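Local coordinates for protein putative acetamidase/formamidase (Yersinia enterocolitica subsp. palearctica serotype O:3, PDB 5UBU) that probably hydrolyses carbon-nitrogen bonds, other than peptide bonds, in linear amides, and binds sodium ions, at residues L302-R310 and V321-L329. Sequence-based numbering, arbitrary orientation.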
loop_
_atom_site.group_PDB
_atom_site.type_symbol
_atom_site.label_atom_id
_atom_site.label_comp_id
_atom_site.label_asym_id
_atom_site.label_seq_id
_atom_site.Cartn_x
_atom_site.Cartn_y
_atom_site.Cartn_z
ATOM N N LEU B 302 -3.404 15.042 20.688
ATOM C CA LEU B 302 -4.280 14.413 21.685
ATOM C C LEU B 302 -4.769 13.054 21.182
ATOM O O LEU B 302 -4.827 12.094 21.955
ATOM C CB LEU B 302 -5.487 15.303 22.039
ATOM C CG LEU B 302 -6.432 14.734 23.104
ATOM C CD1 LEU B 302 -5.726 14.608 24.440
ATOM C CD2 LEU B 302 -7.672 15.591 23.255
ATOM N N LEU B 303 -5.143 12.984 19.900
ATOM C CA LEU B 303 -5.607 11.728 19.295
ATOM C C LEU B 303 -4.500 10.697 19.239
ATOM O O LEU B 303 -4.767 9.511 19.095
ATOM C CB LEU B 303 -6.179 11.946 17.897
ATOM C CG LEU B 303 -7.539 12.620 17.856
ATOM C CD1 LEU B 303 -7.936 12.908 16.420
ATOM C CD2 LEU B 303 -8.580 11.750 18.541
ATOM N N SER B 304 -3.257 11.157 19.340
ATOM C CA SER B 304 -2.118 10.265 19.358
ATOM C C SER B 304 -2.057 9.578 20.739
ATOM O O SER B 304 -1.244 8.680 20.955
ATOM C CB SER B 304 -0.837 11.050 19.078
ATOM O OG SER B 304 0.260 10.183 18.861
ATOM N N GLN B 305 -2.937 10.002 21.655
ATOM C CA GLN B 305 -3.014 9.452 23.014
ATOM C C GLN B 305 -4.379 8.793 23.311
ATOM O O GLN B 305 -4.447 7.869 24.126
ATOM C CB GLN B 305 -2.810 10.566 24.062
ATOM C CG GLN B 305 -1.723 11.593 23.754
ATOM C CD GLN B 305 -0.374 10.985 23.454
ATOM O OE1 GLN B 305 -0.026 9.917 23.969
ATOM N NE2 GLN B 305 0.412 11.678 22.633
ATOM N N CYS B 306 -5.447 9.264 22.649
ATOM C CA CYS B 306 -6.822 8.789 22.905
ATOM C C CYS B 306 -7.607 8.246 21.735
ATOM O O CYS B 306 -8.699 7.710 21.925
ATOM C CB CYS B 306 -7.640 9.964 23.422
ATOM S SG CYS B 306 -6.863 10.750 24.813
ATOM N N GLY B 307 -7.108 8.439 20.526
ATOM C CA GLY B 307 -7.820 7.967 19.359
ATOM C C GLY B 307 -7.991 6.461 19.352
ATOM O O GLY B 307 -7.112 5.730 19.801
ATOM N N LYS B 308 -9.152 6.021 18.887
ATOM C CA LYS B 308 -9.475 4.602 18.749
ATOM C C LYS B 308 -9.738 4.304 17.281
ATOM O O LYS B 308 -10.319 5.113 16.574
ATOM C CB LYS B 308 -10.694 4.173 19.577
ATOM C CG LYS B 308 -10.614 4.283 21.099
ATOM C CD LYS B 308 -9.289 3.822 21.658
ATOM C CE LYS B 308 -9.323 3.856 23.180
ATOM N NZ LYS B 308 -7.943 3.684 23.650
ATOM N N VAL B 309 -9.282 3.152 16.801
ATOM C CA VAL B 309 -9.498 2.797 15.405
ATOM C C VAL B 309 -10.269 1.494 15.264
ATOM O O VAL B 309 -10.015 0.519 15.983
ATOM C CB VAL B 309 -8.166 2.707 14.627
ATOM C CG1 VAL B 309 -8.342 2.064 13.250
ATOM C CG2 VAL B 309 -7.567 4.090 14.482
ATOM N N ARG B 310 -11.229 1.514 14.339
ATOM C CA ARG B 310 -12.005 0.356 14.008
ATOM C C ARG B 310 -11.751 -0.033 12.581
ATOM O O ARG B 310 -12.032 0.746 11.682
ATOM C CB ARG B 310 -13.509 0.573 14.223
ATOM C CG ARG B 310 -14.376 -0.511 13.594
ATOM C CD ARG B 310 -15.454 -0.986 14.524
ATOM N NE ARG B 310 -14.973 -1.985 15.470
ATOM C CZ ARG B 310 -15.638 -2.403 16.547
ATOM N NH1 ARG B 310 -16.809 -1.882 16.902
ATOM N NH2 ARG B 310 -15.075 -3.340 17.322
ATOM N N VAL B 321 -12.106 2.210 7.357
ATOM C CA VAL B 321 -11.581 2.389 8.703
ATOM C C VAL B 321 -12.311 3.529 9.401
ATOM O O VAL B 321 -12.582 4.559 8.787
ATOM C CB VAL B 321 -10.083 2.762 8.633
ATOM C CG1 VAL B 321 -9.520 3.033 10.027
ATOM C CG2 VAL B 321 -9.285 1.668 7.927
ATOM N N GLY B 322 -12.603 3.350 10.684
ATOM C CA GLY B 322 -13.275 4.373 11.480
ATOM C C GLY B 322 -12.344 4.904 12.561
ATOM O O GLY B 322 -11.761 4.120 13.299
ATOM N N ALA B 323 -12.182 6.224 12.640
ATOM C CA ALA B 323 -11.347 6.859 13.668
ATOM C C ALA B 323 -12.296 7.444 14.710
ATOM O O ALA B 323 -13.109 8.296 14.392
ATOM C CB ALA B 323 -10.479 7.947 13.062
HETATM N N MSE B 324 -12.178 6.993 15.953
HETATM C CA MSE B 324 -13.066 7.424 17.025
HETATM C C MSE B 324 -12.482 8.236 18.127
HETATM O O MSE B 324 -11.276 8.272 18.315
HETATM C CB MSE B 324 -13.468 6.167 17.782
HETATM C CG MSE B 324 -14.690 5.472 17.225
HETATM SE SE MSE B 324 -14.473 3.561 17.638
HETATM C CE MSE B 324 -15.062 3.484 19.520
ATOM N N LEU B 325 -13.367 8.885 18.879
ATOM C CA LEU B 325 -13.004 9.653 20.058
ATOM C C LEU B 325 -14.188 9.531 21.019
ATOM O O LEU B 325 -15.339 9.700 20.625
ATOM C CB LEU B 325 -12.718 11.116 19.740
ATOM C CG LEU B 325 -12.269 11.944 20.959
ATOM C CD1 LEU B 325 -10.950 11.419 21.507
ATOM C CD2 LEU B 325 -12.152 13.416 20.610
ATOM N N ASN B 326 -13.895 9.217 22.273
ATOM C CA ASN B 326 -14.920 9.056 23.293
ATOM C C ASN B 326 -15.549 10.415 23.604
ATOM O O ASN B 326 -14.843 11.399 23.789
ATOM C CB ASN B 326 -14.301 8.400 24.538
ATOM C CG ASN B 326 -15.326 8.055 25.600
ATOM O OD1 ASN B 326 -16.075 8.915 26.091
ATOM N ND2 ASN B 326 -15.330 6.800 25.998
ATOM N N LYS B 327 -16.877 10.456 23.648
ATOM C CA LYS B 327 -17.620 11.703 23.922
ATOM C C LYS B 327 -17.225 12.432 25.201
ATOM O O LYS B 327 -17.417 13.642 25.292
ATOM C CB LYS B 327 -19.135 11.474 23.891
ATOM C CG LYS B 327 -19.670 11.218 22.496
ATOM C CD LYS B 327 -21.167 11.046 22.511
ATOM C CE LYS B 327 -21.736 10.997 21.107
ATOM N NZ LYS B 327 -23.214 10.811 21.140
ATOM N N GLU B 328 -16.679 11.714 26.181
ATOM C CA GLU B 328 -16.224 12.364 27.412
ATOM C C GLU B 328 -15.124 13.390 27.124
ATOM O O GLU B 328 -15.050 14.420 27.790
ATOM C CB GLU B 328 -15.738 11.337 28.436
ATOM C CG GLU B 328 -16.863 10.558 29.099
ATOM C CD GLU B 328 -16.371 9.584 30.167
ATOM O OE1 GLU B 328 -17.076 9.446 31.199
ATOM O OE2 GLU B 328 -15.279 8.976 29.994
ATOM N N LEU B 329 -14.299 13.117 26.115
ATOM C CA LEU B 329 -13.202 14.012 25.740
ATOM C C LEU B 329 -13.648 15.220 24.895
ATOM O O LEU B 329 -12.820 16.069 24.559
ATOM C CB LEU B 329 -12.084 13.223 25.041
ATOM C CG LEU B 329 -11.463 12.100 25.894
ATOM C CD1 LEU B 329 -10.527 11.226 25.092
ATOM C CD2 LEU B 329 -10.748 12.661 27.114
#
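The backbone N of M324 donates to O of K308 at 2.7 Å, nearly straight at the hydrogen (175°). This bond belongs to the antiparallel beta hairpin of strands 308-313 and 319-326. The return bond, from K308 N to O of M324, is longer at 3.1 Å. Two residues along, R310 and G322 form the second hydrogen-bonded pair. V309 and A323 form the non-hydrogen-bonded pair between them, where CA of V309 also lies 3.4 Å from O of G322.

The side chains of V309 and A323 share one face of the sheet, which helix 273-291 covers. There CG1 of V309 meets CG1 of V321 at 3.6 Å. In each valine CG1 is the branch anti to the backbone N (chi1 168° in V309), and it is these two branches that meet. The other face carries K308, R310 and selenomethionine M324. CB of M324 lies 3.9 Å from CB of K308, but the long lysine chain then leads away. R310 also turns away, and its NH1 forms a salt bridge with D198.

At G307 the chain leaves helix 296-306 and enters the hairpin. The end of this helix runs nearly perpendicular to strand 321-326, at 89°. L303 and L325 cross at about a right angle, CD2 of L303 touching CD1 of L325 at 3.8 Å. L164 of a second subunit packs on C306. Past strand 319-326 an Asx turn at N326 leads into a short 3-10 segment, 327-329. From it, CD1 of L329 reaches C306 at two atoms, CB at 3.6 Å and SG at 3.7 Å.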